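Local coordinates for protein Isomerase/lactonizing enzyme (Agrobacterium fabrum str. C58, PDB 2NQL) that belongs to the mandelate racemase/muconate lactonizing enzyme family of the enolase superfamily and carries a bound sodium ion, at residues T63-P75 against I313-A325. Numbering follows the deposited sequence.
With GOL (glycerol), chain K.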
loop_
_atom_site.group_PDB
_atom_site.type_symbol
_atom_site.label_atom_id
_atom_site.label_comp_id
_atom_site.label_asym_id
_atom_site.label_seq_id
_atom_site.Cartn_x
_atom_site.Cartn_y
_atom_site.Cartn_z
ATOM N N THR A 63 8.163 -27.589 -15.264
ATOM C CA THR A 63 7.142 -26.690 -15.831
ATOM C C THR A 63 7.517 -25.249 -15.509
ATOM O O THR A 63 7.760 -24.918 -14.353
ATOM C CB THR A 63 5.721 -27.015 -15.322
ATOM O OG1 THR A 63 5.383 -28.360 -15.706
ATOM C CG2 THR A 63 4.669 -26.079 -15.927
ATOM N N VAL A 64 7.578 -24.418 -16.548
ATOM C CA VAL A 64 8.023 -23.026 -16.419
ATOM C C VAL A 64 6.791 -22.115 -16.587
ATOM O O VAL A 64 6.109 -22.175 -17.621
ATOM C CB VAL A 64 9.092 -22.727 -17.479
ATOM C CG1 VAL A 64 9.524 -21.252 -17.434
ATOM C CG2 VAL A 64 10.283 -23.649 -17.305
ATOM N N GLY A 65 6.492 -21.313 -15.562
ATOM C CA GLY A 65 5.407 -20.346 -15.587
ATOM C C GLY A 65 6.006 -18.943 -15.531
ATOM O O GLY A 65 7.104 -18.738 -14.991
ATOM N N TRP A 66 5.303 -17.988 -16.118
ATOM C CA TRP A 66 5.734 -16.593 -16.098
ATOM C C TRP A 66 4.667 -15.682 -15.516
ATOM O O TRP A 66 3.453 -15.850 -15.777
ATOM C CB TRP A 66 6.093 -16.102 -17.517
ATOM C CG TRP A 66 7.416 -16.633 -18.031
ATOM C CD1 TRP A 66 7.623 -17.785 -18.756
ATOM C CD2 TRP A 66 8.694 -16.003 -17.907
ATOM N NE1 TRP A 66 8.947 -17.905 -19.075
ATOM C CE2 TRP A 66 9.633 -16.837 -18.557
ATOM C CE3 TRP A 66 9.148 -14.822 -17.281
ATOM C CZ2 TRP A 66 10.994 -16.513 -18.639
ATOM C CZ3 TRP A 66 10.514 -14.506 -17.356
ATOM C CH2 TRP A 66 11.411 -15.343 -18.022
ATOM N N GLY A 67 5.119 -14.698 -14.731
ATOM C CA GLY A 67 4.244 -13.655 -14.244
ATOM C C GLY A 67 4.916 -12.306 -14.468
ATOM O O GLY A 67 6.089 -12.246 -14.840
ATOM N N GLU A 68 4.178 -11.233 -14.203
ATOM C CA GLU A 68 4.685 -9.881 -14.449
ATOM C C GLU A 68 3.916 -8.878 -13.595
ATOM O O GLU A 68 2.741 -9.085 -13.293
ATOM C CB GLU A 68 4.533 -9.542 -15.950
ATOM C CG GLU A 68 5.287 -8.263 -16.424
ATOM C CD GLU A 68 4.918 -7.838 -17.852
ATOM O OE1 GLU A 68 3.931 -8.365 -18.415
ATOM O OE2 GLU A 68 5.595 -6.928 -18.381
ATOM N N THR A 69 4.580 -7.789 -13.208
ATOM C CA THR A 69 3.908 -6.692 -12.535
ATOM C C THR A 69 4.623 -5.395 -12.935
ATOM O O THR A 69 5.549 -5.423 -13.738
ATOM C CB THR A 69 3.909 -6.892 -10.972
ATOM O OG1 THR A 69 3.127 -5.880 -10.343
ATOM C CG2 THR A 69 5.340 -6.933 -10.388
ATOM N N TYR A 70 4.176 -4.290 -12.361
ATOM C CA TYR A 70 4.759 -2.979 -12.600
ATOM C C TYR A 70 6.221 -2.991 -12.226
ATOM O O TYR A 70 6.622 -3.557 -11.208
ATOM C CB TYR A 70 4.035 -1.916 -11.784
ATOM C CG TYR A 70 2.808 -1.365 -12.475
ATOM C CD1 TYR A 70 1.728 -2.195 -12.808
ATOM C CD2 TYR A 70 2.728 -0.008 -12.813
ATOM C CE1 TYR A 70 0.591 -1.678 -13.451
ATOM C CE2 TYR A 70 1.585 0.515 -13.449
ATOM C CZ TYR A 70 0.533 -0.333 -13.763
ATOM O OH TYR A 70 -0.603 0.167 -14.377
ATOM N N GLY A 71 7.017 -2.386 -13.086
ATOM C CA GLY A 71 8.416 -2.160 -12.794
ATOM C C GLY A 71 8.892 -0.786 -13.209
ATOM O O GLY A 71 10.086 -0.544 -13.154
ATOM N N ILE A 72 7.982 0.111 -13.598
ATOM C CA ILE A 72 8.396 1.464 -14.017
ATOM C C ILE A 72 9.167 2.259 -12.959
ATOM O O ILE A 72 10.110 3.006 -13.278
ATOM C CB ILE A 72 7.247 2.330 -14.591
ATOM C CG1 ILE A 72 5.993 2.287 -13.704
ATOM C CG2 ILE A 72 6.950 1.924 -16.054
ATOM C CD1 ILE A 72 5.087 3.482 -13.922
ATOM N N VAL A 73 8.777 2.079 -11.694
ATOM C CA VAL A 73 9.356 2.867 -10.608
ATOM C C VAL A 73 9.899 1.923 -9.529
ATOM O O VAL A 73 9.158 1.077 -9.016
ATOM C CB VAL A 73 8.330 3.849 -10.022
ATOM C CG1 VAL A 73 8.972 4.694 -8.901
ATOM C CG2 VAL A 73 7.769 4.789 -11.117
ATOM N N ALA A 74 11.185 2.071 -9.226
ATOM C CA ALA A 74 11.851 1.307 -8.150
ATOM C C ALA A 74 11.481 -0.199 -8.197
ATOM O O ALA A 74 10.875 -0.732 -7.247
ATOM C CB ALA A 74 11.493 1.936 -6.803
ATOM N N PRO A 75 11.837 -0.891 -9.306
ATOM C CA PRO A 75 11.535 -2.314 -9.438
ATOM C C PRO A 75 12.268 -3.157 -8.377
ATOM O O PRO A 75 11.860 -4.277 -8.122
ATOM C CB PRO A 75 12.086 -2.654 -10.829
ATOM C CG PRO A 75 13.145 -1.642 -11.083
ATOM C CD PRO A 75 12.559 -0.391 -10.492
ATOM N N ILE A 313 -14.576 -3.193 -17.363
ATOM C CA ILE A 313 -13.794 -2.804 -18.548
ATOM C C ILE A 313 -12.335 -2.588 -18.109
ATOM O O ILE A 313 -11.973 -1.477 -17.703
ATOM C CB ILE A 313 -14.389 -1.540 -19.238
ATOM C CG1 ILE A 313 -15.888 -1.733 -19.545
ATOM C CG2 ILE A 313 -13.633 -1.210 -20.523
ATOM C CD1 ILE A 313 -16.573 -0.508 -20.076
ATOM N N PRO A 314 -11.529 -3.670 -18.111
ATOM C CA PRO A 314 -10.172 -3.622 -17.583
ATOM C C PRO A 314 -9.235 -2.649 -18.278
ATOM O O PRO A 314 -9.386 -2.330 -19.475
ATOM C CB PRO A 314 -9.680 -5.058 -17.727
ATOM C CG PRO A 314 -10.930 -5.884 -17.698
ATOM C CD PRO A 314 -11.868 -5.039 -18.529
ATOM N N HIS A 315 -8.290 -2.182 -17.474
ATOM C CA HIS A 315 -7.225 -1.274 -17.844
ATOM C C HIS A 315 -6.126 -2.030 -18.602
ATOM O O HIS A 315 -6.021 -3.275 -18.538
ATOM C CB HIS A 315 -6.696 -0.718 -16.504
ATOM C CG HIS A 315 -5.596 0.297 -16.616
ATOM N ND1 HIS A 315 -4.285 -0.000 -16.315
ATOM C CD2 HIS A 315 -5.620 1.613 -16.919
ATOM C CE1 HIS A 315 -3.547 1.087 -16.445
ATOM N NE2 HIS A 315 -4.335 2.083 -16.801
ATOM N N ALA A 316 -5.301 -1.266 -19.311
ATOM C CA ALA A 316 -4.080 -1.777 -19.929
ATOM C C ALA A 316 -2.982 -0.721 -19.848
ATOM O O ALA A 316 -3.261 0.495 -19.742
ATOM C CB ALA A 316 -4.345 -2.179 -21.410
ATOM N N THR A 317 -1.740 -1.176 -19.913
ATOM C CA THR A 317 -0.612 -0.335 -19.593
ATOM C C THR A 317 0.697 -0.838 -20.199
ATOM O O THR A 317 0.732 -1.880 -20.848
ATOM C CB THR A 317 -0.490 -0.140 -18.052
ATOM O OG1 THR A 317 0.437 0.918 -17.794
ATOM C CG2 THR A 317 -0.024 -1.399 -17.367
ATOM N N VAL A 318 1.770 -0.076 -19.988
ATOM C CA VAL A 318 3.127 -0.468 -20.330
ATOM C C VAL A 318 3.456 -1.809 -19.672
ATOM O O VAL A 318 3.292 -1.986 -18.470
ATOM C CB VAL A 318 4.118 0.626 -19.832
ATOM C CG1 VAL A 318 5.562 0.124 -19.792
ATOM C CG2 VAL A 318 3.978 1.899 -20.707
ATOM N N GLY A 319 3.912 -2.747 -20.483
ATOM C CA GLY A 319 4.321 -4.049 -19.990
ATOM C C GLY A 319 4.720 -4.901 -21.173
ATOM O O GLY A 319 4.588 -4.465 -22.324
ATOM N N ALA A 320 5.233 -6.098 -20.895
ATOM C CA ALA A 320 5.784 -6.975 -21.944
ATOM C C ALA A 320 4.677 -7.767 -22.648
ATOM O O ALA A 320 4.857 -8.242 -23.776
ATOM C CB ALA A 320 6.811 -7.928 -21.347
ATOM N N GLY A 321 3.531 -7.905 -21.986
ATOM C CA GLY A 321 2.430 -8.671 -22.548
ATOM C C GLY A 321 2.023 -9.834 -21.647
ATOM O O GLY A 321 0.994 -10.448 -21.885
ATOM N N ILE A 322 2.834 -10.142 -20.618
ATOM C CA ILE A 322 2.550 -11.290 -19.716
ATOM C C ILE A 322 1.327 -11.012 -18.812
ATOM O O ILE A 322 0.355 -11.796 -18.791
ATOM C CB ILE A 322 3.822 -11.688 -18.867
ATOM C CG1 ILE A 322 5.027 -12.118 -19.747
ATOM C CG2 ILE A 322 3.488 -12.710 -17.751
ATOM C CD1 ILE A 322 4.791 -13.291 -20.660
ATOM N N PHE A 323 1.357 -9.907 -18.059
ATOM C CA PHE A 323 0.149 -9.518 -17.343
ATOM C C PHE A 323 -1.042 -9.117 -18.210
ATOM O O PHE A 323 -2.178 -9.292 -17.797
ATOM C CB PHE A 323 0.379 -8.599 -16.128
ATOM C CG PHE A 323 0.895 -7.201 -16.455
ATOM C CD1 PHE A 323 0.105 -6.259 -17.123
ATOM C CD2 PHE A 323 2.142 -6.803 -15.991
ATOM C CE1 PHE A 323 0.589 -4.947 -17.365
ATOM C CE2 PHE A 323 2.648 -5.511 -16.230
ATOM C CZ PHE A 323 1.865 -4.580 -16.911
ATOM N N LEU A 324 -0.786 -8.629 -19.420
ATOM C CA LEU A 324 -1.915 -8.385 -20.322
ATOM C C LEU A 324 -2.598 -9.714 -20.710
ATOM O O LEU A 324 -3.816 -9.807 -20.689
ATOM C CB LEU A 324 -1.478 -7.624 -21.575
ATOM C CG LEU A 324 -2.621 -7.368 -22.571
ATOM C CD1 LEU A 324 -3.732 -6.544 -21.951
ATOM C CD2 LEU A 324 -2.045 -6.683 -23.817
ATOM N N ALA A 325 -1.808 -10.724 -21.052
ATOM C CA ALA A 325 -2.359 -12.030 -21.378
ATOM C C ALA A 325 -3.159 -12.593 -20.207
ATOM O O ALA A 325 -4.264 -13.094 -20.400
ATOM C CB ALA A 325 -1.282 -12.983 -21.785
HETATM C C1 GOL K . -1.451 3.954 -16.538
HETATM O O1 GOL K . -2.680 4.455 -16.065
HETATM C C2 GOL K . -0.426 3.958 -15.418
HETATM O O2 GOL K . -0.504 2.744 -14.755
HETATM C C3 GOL K . 0.938 3.940 -16.037
HETATM O O3 GOL K . 1.889 4.204 -15.029
HETATM O O HOH W 1 1.790 -7.107 -19.861
#
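Glu68 reaches from strand 64-70 to the start of helix 322-331, spending OE1 on N-H groups at the helix start and OE2 on the N-H of Ala320 in the loop before it. With CG anti to the backbone N (chi1 -168°) and the chain extended beyond it, the carboxylate arrives at the N-terminal end of the helix. Glu68 OE1 accepts from Phe323 N on its anti lone pair at 3.0 Å, nearly straight at 164°, and takes a weak, strongly bent bond from Ile322 N. Glu68 OE2 offers its syn lone pair to Ala320 N, 2.7 Å away, and also bonds Ser52 of the neighbouring strand. A water donates to OE1 and accepts from Gly321 N and Leu324 N, so it serves the same helix end.

The Phe323 ring slants across the glutamate: its CD2 is 3.5 Å from Glu68 CG, the ring plane turned 39° from the carboxylate, and the water sits above one ring face, offset toward the rim. On the Trp66 side, Ile322 CG2 presses on the strand backbone, 3.6 Å from Gly67 C.

Further along, Tyr70 crosses Thr317 obliquely, Tyr70 OH to Thr317 CG2 at 3.4 Å. That hydroxyl donates to a glycerol O2 at the ring's edge, in its plane, while His315 NE2 reaches the glycerol's O1. His315 is also close to the sodium held by Glu240 and Glu266, and its ND1 bonds Glu289.

The contact thus joins the N-terminal domain to the barrel domain beside the metal site. A carboxylate accepting N-H groups from across the domain interface should be stabilised as the anion by the helix end, tying strand to barrel through charge as well as packing.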